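PDB 5GXX: glucanase from Clostridium thermocellum, which probably hydrolyses internal beta-1,4-glucosidic bonds of cellulose as a cellulosomal family 9 endoglucanase that also carries a cellulose-binding-type domain. Local coordinates for residues F447-A452 against A465-R470; L477-S482 against Y534-N539. The protein carries 1 engineered substitution. One frame throughout, in Å; residues are numbered along the deposited sequence.

Both contacts lie in the beta-rich, cellulose-binding-type part of the chain, in two sheets packed against each other. Contact 1 is a largely buried pairing of neighbouring hairpin strands, nearly regular in its backbone bonds, with a charged and amide network on one face and mostly apolar side chains on the other. Contact 2 is only partly buried and irregular: the run into strand 481-488 meets the turn that follows strand 527-534, held mainly by backbone carbonyls, a lysine and two waters. No strand is shared, but the apolar face of contact 1 rests on contact 2, with Phe-447 CZ 3.4 Å from Ile-478 CD1 and Leu-467 CD2 3.7 Å from Tyr-534 CD2.

Contact 1: F447-A452 against A465-R470; sequences FFVEAA and ALLNNR
Phe-447 sets its ring alongside the amide of Asn-469, CE2 only 3.2 Å from CG and the two planes 33° apart. The asparagine suits this buried place because its polar ends are satisfied, by Ser-471 on OD1 and by the carbonyls of Ile-540 and Arg-476 on ND2. Phe-448 points to the other face of this antiparallel hairpin. With CG wedged between backbone N and carbonyl carbon (chi1 56°), its ring stacks over the Asn-468 side chain, whose CB lies 3.8 Å from the ring centroid in a CH-pi contact. Ring atom CZ also comes up under one face of the Arg-470 guanidinium. The backbones join here through Asn-468 N to Phe-448 O, 2.8 Å, with a weak return bond. Val-449, branched and apolar, returns to the Phe-447 face, CG2 4.0 Å from Leu-467 CD1. Glu-450 pairs with Leu-466 through two backbone bonds, and its carboxylate meets both Asn-468 and Arg-470: OE1 receives Asn-468 ND2 at 3.0 Å from above the carboxylate plane, while OE2 forms a salt bridge with Arg-470 NH2, also 3.0 Å. Arg-470 NE and NH2 both grip Asn-468 OD1 side-on, and ND2 donates to Leu-466 O as well, so the amide is held at both ends. Ala-451 faces Ala-465 as a non-hydrogen-bonded pair; their methyls fit where Tyr-483 and Phe-554 pack close on Ala-465. Strands 581-583 and 549-557 flank the hairpin, and its Val-449 and Leu-467 face packs on strand 481-488 of the facing sheet.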
ATOM      1  N   PHE A 447      -9.217  24.769  -7.998  1.00 17.92           N
ATOM      2  CA  PHE A 447     -10.114  23.828  -7.336  1.00 17.31           C
ATOM      3  C   PHE A 447     -11.103  23.294  -8.356  1.00 18.56           C
ATOM      4  O   PHE A 447     -11.801  24.067  -9.020  1.00 19.55           O
ATOM      5  CB  PHE A 447     -10.873  24.536  -6.210  1.00 17.00           C
ATOM      6  CG  PHE A 447      -9.988  24.984  -5.072  1.00 16.94           C
ATOM      7  CD1 PHE A 447      -9.327  26.212  -5.127  1.00 17.82           C
ATOM      8  CD2 PHE A 447      -9.769  24.150  -3.983  1.00 19.18           C
ATOM      9  CE1 PHE A 447      -8.518  26.617  -4.082  1.00 14.38           C
ATOM     10  CE2 PHE A 447      -8.948  24.526  -2.935  1.00 17.54           C
ATOM     11  CZ  PHE A 447      -8.303  25.766  -2.988  1.00 16.24           C
ATOM     12  N   PHE A 448     -11.188  21.968  -8.445  1.00 17.10           N
ATOM     13  CA  PHE A 448     -12.035  21.352  -9.458  1.00 15.84           C
ATOM     14  C   PHE A 448     -12.183  19.864  -9.171  1.00 15.65           C
ATOM     15  O   PHE A 448     -11.342  19.279  -8.489  1.00 15.42           O
ATOM     16  CB  PHE A 448     -11.435  21.566 -10.854  1.00 15.57           C
ATOM     17  CG  PHE A 448     -10.032  21.063 -10.995  1.00 18.14           C
ATOM     18  CD1 PHE A 448      -9.790  19.765 -11.431  1.00 19.17           C
ATOM     19  CD2 PHE A 448      -8.956  21.904 -10.740  1.00 18.95           C
ATOM     20  CE1 PHE A 448      -8.494  19.293 -11.569  1.00 17.97           C
ATOM     21  CE2 PHE A 448      -7.663  21.441 -10.879  1.00 18.85           C
ATOM     22  CZ  PHE A 448      -7.431  20.134 -11.303  1.00 17.62           C
ATOM     23  N   VAL A 449     -13.235  19.265  -9.712  1.00 16.50           N
ATOM     24  CA  VAL A 449     -13.376  17.808  -9.692  1.00 16.58           C
ATOM     25  C   VAL A 449     -12.863  17.150 -10.973  1.00 16.79           C
ATOM     26  O   VAL A 449     -13.132  17.632 -12.080  1.00 16.67           O
ATOM     27  CB  VAL A 449     -14.846  17.425  -9.504  1.00 17.18           C
ATOM     28  CG1 VAL A 449     -15.028  15.918  -9.642  1.00 16.09           C
ATOM     29  CG2 VAL A 449     -15.338  17.930  -8.165  1.00 16.84           C
ATOM     30  N   GLU A 450     -12.150  16.040 -10.801  1.00 16.41           N
ATOM     31  CA  GLU A 450     -11.898  15.098 -11.873  1.00 16.96           C
ATOM     32  C   GLU A 450     -12.824  13.915 -11.602  1.00 17.35           C
ATOM     33  O   GLU A 450     -12.879  13.432 -10.475  1.00 18.55           O
ATOM     34  CB  GLU A 450     -10.455  14.603 -11.851  1.00 17.42           C
ATOM     35  CG  GLU A 450      -9.405  15.705 -11.994  1.00 19.28           C
ATOM     36  CD  GLU A 450      -7.995  15.189 -11.770  1.00 20.29           C
ATOM     37  OE1 GLU A 450      -7.674  14.768 -10.635  1.00 18.75           O
ATOM     38  OE2 GLU A 450      -7.206  15.215 -12.741  1.00 23.94           O
ATOM     39  N   ALA A 451     -13.540  13.455 -12.626  1.00 17.47           N
ATOM     40  CA  ALA A 451     -14.493  12.356 -12.443  1.00 17.29           C
ATOM     41  C   ALA A 451     -14.436  11.344 -13.573  1.00 18.38           C
ATOM     42  O   ALA A 451     -13.940  11.639 -14.654  1.00 19.25           O
ATOM     43  CB  ALA A 451     -15.905  12.901 -12.292  1.00 17.35           C
ATOM     44  N   ALA A 452     -14.915  10.133 -13.294  1.00 18.59           N
ATOM     45  CA  ALA A 452     -15.004   9.058 -14.268  1.00 18.95           C
ATOM     46  C   ALA A 452     -16.210   8.209 -13.899  1.00 19.93           C
ATOM     47  O   ALA A 452     -16.627   8.139 -12.734  1.00 19.00           O
ATOM     48  CB  ALA A 452     -13.738   8.208 -14.283  1.00 19.04           C
ATOM     49  N   ALA A 465     -14.785  10.207  -8.042  1.00 15.01           N
ATOM     50  CA  ALA A 465     -14.582  11.659  -8.077  1.00 14.99           C
ATOM     51  C   ALA A 465     -13.417  12.101  -7.190  1.00 15.42           C
ATOM     52  O   ALA A 465     -13.311  11.700  -6.036  1.00 15.54           O
ATOM     53  CB  ALA A 465     -15.864  12.361  -7.667  1.00 14.78           C
ATOM     54  N   LEU A 466     -12.557  12.946  -7.756  1.00 15.37           N
ATOM     55  CA  LEU A 466     -11.401  13.474  -7.043  1.00 15.91           C
ATOM     56  C   LEU A 466     -11.563  14.982  -6.931  1.00 16.19           C
ATOM     57  O   LEU A 466     -11.516  15.682  -7.938  1.00 16.55           O
ATOM     58  CB  LEU A 466     -10.121  13.167  -7.825  1.00 15.80           C
ATOM     59  CG  LEU A 466      -9.410  11.874  -7.417  1.00 16.26           C
ATOM     60  CD1 LEU A 466     -10.235  10.625  -7.738  1.00 19.42           C
ATOM     61  CD2 LEU A 466      -8.052  11.844  -8.132  1.00 18.00           C
ATOM     62  N   LEU A 467     -11.781  15.465  -5.712  1.00 16.07           N
ATOM     63  CA  LEU A 467     -11.853  16.917  -5.485  1.00 16.23           C
ATOM     64  C   LEU A 467     -10.428  17.430  -5.278  1.00 15.43           C
ATOM     65  O   LEU A 467      -9.741  17.040  -4.327  1.00 15.70           O
ATOM     66  CB  LEU A 467     -12.737  17.249  -4.285  1.00 15.43           C
ATOM     67  CG  LEU A 467     -12.815  18.752  -3.962  1.00 16.81           C
ATOM     68  CD1 LEU A 467     -13.358  19.583  -5.122  1.00 18.66           C
ATOM     69  CD2 LEU A 467     -13.631  18.998  -2.697  1.00 16.92           C
ATOM     70  N   ASN A 468      -9.997  18.290  -6.194  1.00 15.49           N
ATOM     71  CA  ASN A 468      -8.617  18.767  -6.298  1.00 14.37           C
ATOM     72  C   ASN A 468      -8.396  20.142  -5.656  1.00 14.25           C
ATOM     73  O   ASN A 468      -9.185  21.059  -5.852  1.00 15.41           O
ATOM     74  CB  ASN A 468      -8.205  18.889  -7.772  1.00 15.92           C
ATOM     75  CG  ASN A 468      -7.834  17.564  -8.407  1.00 15.03           C
ATOM     76  OD1 ASN A 468      -6.673  17.330  -8.741  1.00 16.85           O
ATOM     77  ND2 ASN A 468      -8.826  16.706  -8.637  1.00 16.92           N
ATOM     78  N   ASN A 469      -7.284  20.275  -4.939  1.00 14.24           N
ATOM     79  CA  ASN A 469      -6.699  21.581  -4.616  1.00 14.29           C
ATOM     80  C   ASN A 469      -5.305  21.691  -5.216  1.00 13.47           C
ATOM     81  O   ASN A 469      -4.321  21.227  -4.627  1.00 13.76           O
ATOM     82  CB  ASN A 469      -6.625  21.789  -3.098  1.00 14.30           C
ATOM     83  CG  ASN A 469      -6.023  23.141  -2.707  1.00 14.52           C
ATOM     84  OD1 ASN A 469      -5.547  23.893  -3.560  1.00 14.63           O
ATOM     85  ND2 ASN A 469      -6.003  23.432  -1.411  1.00 13.71           N
ATOM     86  N   ARG A 470      -5.252  22.319  -6.386  1.00 13.80           N
ATOM     87  CA  ARG A 470      -3.994  22.645  -7.058  1.00 13.60           C
ATOM     88  C   ARG A 470      -3.833  24.161  -7.092  1.00 14.49           C
ATOM     89  O   ARG A 470      -3.351  24.745  -8.074  1.00 15.05           O
ATOM     90  CB  ARG A 470      -3.918  22.033  -8.451  1.00 13.89           C
ATOM     91  CG  ARG A 470      -4.275  20.546  -8.510  1.00 14.17           C
ATOM     92  CD  ARG A 470      -3.990  20.003  -9.896  1.00 15.72           C
ATOM     93  NE  ARG A 470      -4.604  18.685 -10.045  1.00 16.04           N
ATOM     94  CZ  ARG A 470      -4.576  17.940 -11.148  1.00 17.79           C
ATOM     95  NH1 ARG A 470      -3.909  18.335 -12.227  1.00 17.39           N
ATOM     96  NH2 ARG A 470      -5.198  16.765 -11.147  1.00 18.05           N
TER

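Contact 2: L477-S482 against Y534-N539; sequences LIKDLS and YIDGTN
Lys-479 CG comes obliquely at OD1 of Asp-536 from one side of the carboxylate plane, 3.8 Å away; Thr-538 binds the same oxygen from the opposite side. Thr-538 OG1 donates to OD1 at 2.7 Å, on the syn side, and the backbone N of Thr-538 reaches it from farther above the plane, which makes an Asx turn. The fold is probably the beta-sandwich of family 3 cellulose-binding modules, and the contact closes one end of its five-stranded sheet, beside the second subunit, whose Gln-560 packs on Lys-479. Aspartate suits the turn because its short side chain can fold back on the backbone two residues ahead, opening the 3-10 segment 537-539 in the loop after strand 527-534. Tyr-534 N donates to Leu-481 O at 3.0 Å where strands 481-488 and 527-534 meet the turn. Beyond it the chains meet at Gly-537, whose lack of a side chain lets its CA approach that of Lys-479 closely. Gly-537 N then reaches Lys-479 O in the carbonyl plane, on a lone pair, at 2.8 Å. The lysine side chain runs out with CG anti to the backbone N (chi1 -174°) and bends at its last torsion; its length lets the ammonium group reach Ile-535 O. Thr-538 CG2, meanwhile, packs on the CB atoms of Leu-477 and Lys-479, while OG1, besides serving the carboxylate, is hydrogen-bonded by Lys-130 NZ. A water lies 2.9 Å from both Asp-480 OD1 and Ile-535 O, linking the two segments, and a second accepts from Ile-478 N at 2.9 Å and lies 2.8 Å from Gly-537 O.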
ATOM      1  N   LEU A 477      -5.670  27.248   1.309  1.00 14.34           N
ATOM      2  CA  LEU A 477      -6.482  26.215   1.939  1.00 15.75           C
ATOM      3  C   LEU A 477      -7.907  26.736   2.054  1.00 15.57           C
ATOM      4  O   LEU A 477      -8.137  27.873   2.495  1.00 16.79           O
ATOM      5  CB  LEU A 477      -5.924  25.935   3.336  1.00 16.52           C
ATOM      6  CG  LEU A 477      -4.449  25.519   3.320  1.00 18.38           C
ATOM      7  CD1 LEU A 477      -3.881  25.524   4.726  1.00 23.18           C
ATOM      8  CD2 LEU A 477      -4.179  24.178   2.632  1.00 17.60           C
ATOM      9  N   ILE A 478      -8.863  25.910   1.622  1.00 15.88           N
ATOM     10  CA  ILE A 478     -10.285  26.190   1.801  1.00 15.16           C
ATOM     11  C   ILE A 478     -10.902  25.101   2.676  1.00 14.65           C
ATOM     12  O   ILE A 478     -10.863  23.910   2.339  1.00 15.34           O
ATOM     13  CB  ILE A 478     -11.056  26.291   0.459  1.00 15.15           C
ATOM     14  CG1 ILE A 478     -10.519  27.448  -0.397  1.00 14.67           C
ATOM     15  CG2 ILE A 478     -12.542  26.479   0.722  1.00 15.15           C
ATOM     16  CD1 ILE A 478     -11.043  27.512  -1.841  1.00 18.38           C
ATOM     17  N   LYS A 479     -11.516  25.514   3.780  1.00 14.72           N
ATOM     18  CA  LYS A 479     -12.110  24.530   4.689  1.00 15.95           C
ATOM     19  C   LYS A 479     -13.478  24.019   4.226  1.00 16.40           C
ATOM     20  O   LYS A 479     -13.729  22.811   4.246  1.00 15.10           O
ATOM     21  CB  LYS A 479     -12.172  25.080   6.118  1.00 16.68           C
ATOM     22  CG  LYS A 479     -12.640  24.081   7.182  1.00 19.13           C
ATOM     23  CD  LYS A 479     -12.923  24.782   8.506  1.00 20.97           C
ATOM     24  CE  LYS A 479     -13.272  23.805   9.625  1.00 28.14           C
ATOM     25  NZ  LYS A 479     -14.301  22.770   9.324  1.00 29.44           N
ATOM     26  N   ASP A 480     -14.343  24.923   3.783  1.00 16.25           N
ATOM     27  CA  ASP A 480     -15.733  24.546   3.524  1.00 15.67           C
ATOM     28  C   ASP A 480     -15.919  24.135   2.068  1.00 17.34           C
ATOM     29  O   ASP A 480     -16.660  24.774   1.327  1.00 17.21           O
ATOM     30  CB  ASP A 480     -16.654  25.709   3.913  1.00 18.01           C
ATOM     31  CG  ASP A 480     -16.635  25.993   5.410  1.00 21.27           C
ATOM     32  OD1 ASP A 480     -16.272  25.087   6.200  1.00 22.50           O
ATOM     33  OD2 ASP A 480     -16.997  27.131   5.801  1.00 24.04           O
ATOM     34  N   LEU A 481     -15.230  23.069   1.657  1.00 15.09           N
ATOM     35  CA  LEU A 481     -15.279  22.632   0.261  1.00 15.93           C
ATOM     36  C   LEU A 481     -16.439  21.673   0.057  1.00 16.19           C
ATOM     37  O   LEU A 481     -16.672  20.797   0.893  1.00 17.23           O
ATOM     38  CB  LEU A 481     -13.986  21.918  -0.139  1.00 16.16           C
ATOM     39  CG  LEU A 481     -12.814  22.826  -0.512  1.00 15.54           C
ATOM     40  CD1 LEU A 481     -11.630  21.911  -0.814  1.00 15.31           C
ATOM     41  CD2 LEU A 481     -13.135  23.741  -1.687  1.00 18.45           C
ATOM     42  N   SER A 482     -17.124  21.809  -1.074  1.00 16.80           N
ATOM     43  CA  SER A 482     -18.139  20.836  -1.488  1.00 15.78           C
ATOM     44  C   SER A 482     -18.253  20.812  -3.004  1.00 18.24           C
ATOM     45  O   SER A 482     -17.789  21.716  -3.707  1.00 17.28           O
ATOM     46  CB  SER A 482     -19.514  21.094  -0.857  1.00 17.51           C
ATOM     47  OG  SER A 482     -20.092  22.299  -1.340  1.00 16.30           O
ATOM     48  N   TYR A 534     -16.633  18.141   2.297  1.00 15.65           N
ATOM     49  CA  TYR A 534     -15.489  17.768   3.124  1.00 16.08           C
ATOM     50  C   TYR A 534     -15.464  18.738   4.278  1.00 16.57           C
ATOM     51  O   TYR A 534     -15.350  19.953   4.077  1.00 16.00           O
ATOM     52  CB  TYR A 534     -14.177  17.798   2.344  1.00 16.20           C
ATOM     53  CG  TYR A 534     -14.127  16.617   1.410  1.00 17.02           C
ATOM     54  CD1 TYR A 534     -13.679  15.379   1.861  1.00 15.08           C
ATOM     55  CD2 TYR A 534     -14.584  16.724   0.101  1.00 16.41           C
ATOM     56  CE1 TYR A 534     -13.659  14.279   1.010  1.00 16.01           C
ATOM     57  CE2 TYR A 534     -14.572  15.632  -0.761  1.00 17.93           C
ATOM     58  CZ  TYR A 534     -14.117  14.410  -0.293  1.00 18.36           C
ATOM     59  OH  TYR A 534     -14.090  13.327  -1.144  1.00 17.59           O
ATOM     60  N   ILE A 535     -15.622  18.192   5.474  1.00 17.57           N
ATOM     61  CA  ILE A 535     -15.855  19.003   6.662  1.00 19.38           C
ATOM     62  C   ILE A 535     -14.601  19.801   7.002  1.00 19.62           C
ATOM     63  O   ILE A 535     -14.686  20.984   7.355  1.00 20.92           O
ATOM     64  CB  ILE A 535     -16.286  18.126   7.851  1.00 20.36           C
ATOM     65  CG1 ILE A 535     -17.639  17.435   7.600  1.00 22.77           C
ATOM     66  CG2 ILE A 535     -16.270  18.927   9.149  1.00 20.24           C
ATOM     67  CD1 ILE A 535     -18.782  18.321   7.143  1.00 27.93           C
ATOM     68  N   ASP A 536     -13.438  19.171   6.867  1.00 19.03           N
ATOM     69  CA  ASP A 536     -12.201  19.936   6.925  1.00 18.18           C
ATOM     70  C   ASP A 536     -11.471  19.886   5.596  1.00 15.94           C
ATOM     71  O   ASP A 536     -10.487  19.157   5.420  1.00 17.27           O
ATOM     72  CB  ASP A 536     -11.297  19.475   8.069  1.00 19.70           C
ATOM     73  CG  ASP A 536     -10.060  20.350   8.231  1.00 20.76           C
ATOM     74  OD1 ASP A 536      -9.924  21.373   7.516  1.00 22.51           O
ATOM     75  OD2 ASP A 536      -9.192  19.975   9.046  1.00 25.36           O
ATOM     76  N   GLY A 537     -11.960  20.692   4.663  1.00 16.11           N
ATOM     77  CA  GLY A 537     -11.365  20.711   3.344  1.00 14.68           C
ATOM     78  C   GLY A 537      -9.917  21.166   3.316  1.00 15.45           C
ATOM     79  O   GLY A 537      -9.293  21.024   2.274  1.00 14.76           O
ATOM     80  N   THR A 538      -9.367  21.716   4.401  1.00 16.19           N
ATOM     81  CA  THR A 538      -7.965  22.138   4.341  1.00 16.98           C
ATOM     82  C   THR A 538      -7.028  20.938   4.191  1.00 16.06           C
ATOM     83  O   THR A 538      -5.861  21.090   3.818  1.00 15.89           O
ATOM     84  CB  THR A 538      -7.507  22.963   5.558  1.00 16.65           C
ATOM     85  OG1 THR A 538      -7.489  22.124   6.721  1.00 19.91           O
ATOM     86  CG2 THR A 538      -8.416  24.176   5.787  1.00 17.27           C
ATOM     87  N   ASN A 539      -7.560  19.750   4.479  1.00 16.26           N
ATOM     88  CA  ASN A 539      -6.780  18.528   4.304  1.00 16.81           C
ATOM     89  C   ASN A 539      -6.621  18.140   2.848  1.00 16.29           C
ATOM     90  O   ASN A 539      -5.861  17.230   2.538  1.00 17.56           O
ATOM     91  CB  ASN A 539      -7.446  17.372   5.049  1.00 16.91           C
ATOM     92  CG  ASN A 539      -7.272  17.481   6.543  1.00 20.58           C
ATOM     93  OD1 ASN A 539      -8.153  17.112   7.320  1.00 26.20           O
ATOM     94  ND2 ASN A 539      -6.137  18.021   6.955  1.00 20.47           N
TER
HETATM   95  O   HOH W   1      -8.421  23.213   0.752  1.00 15.57           O
HETATM   96  O   HOH W   2     -16.973  22.306   6.071  1.00 23.34           O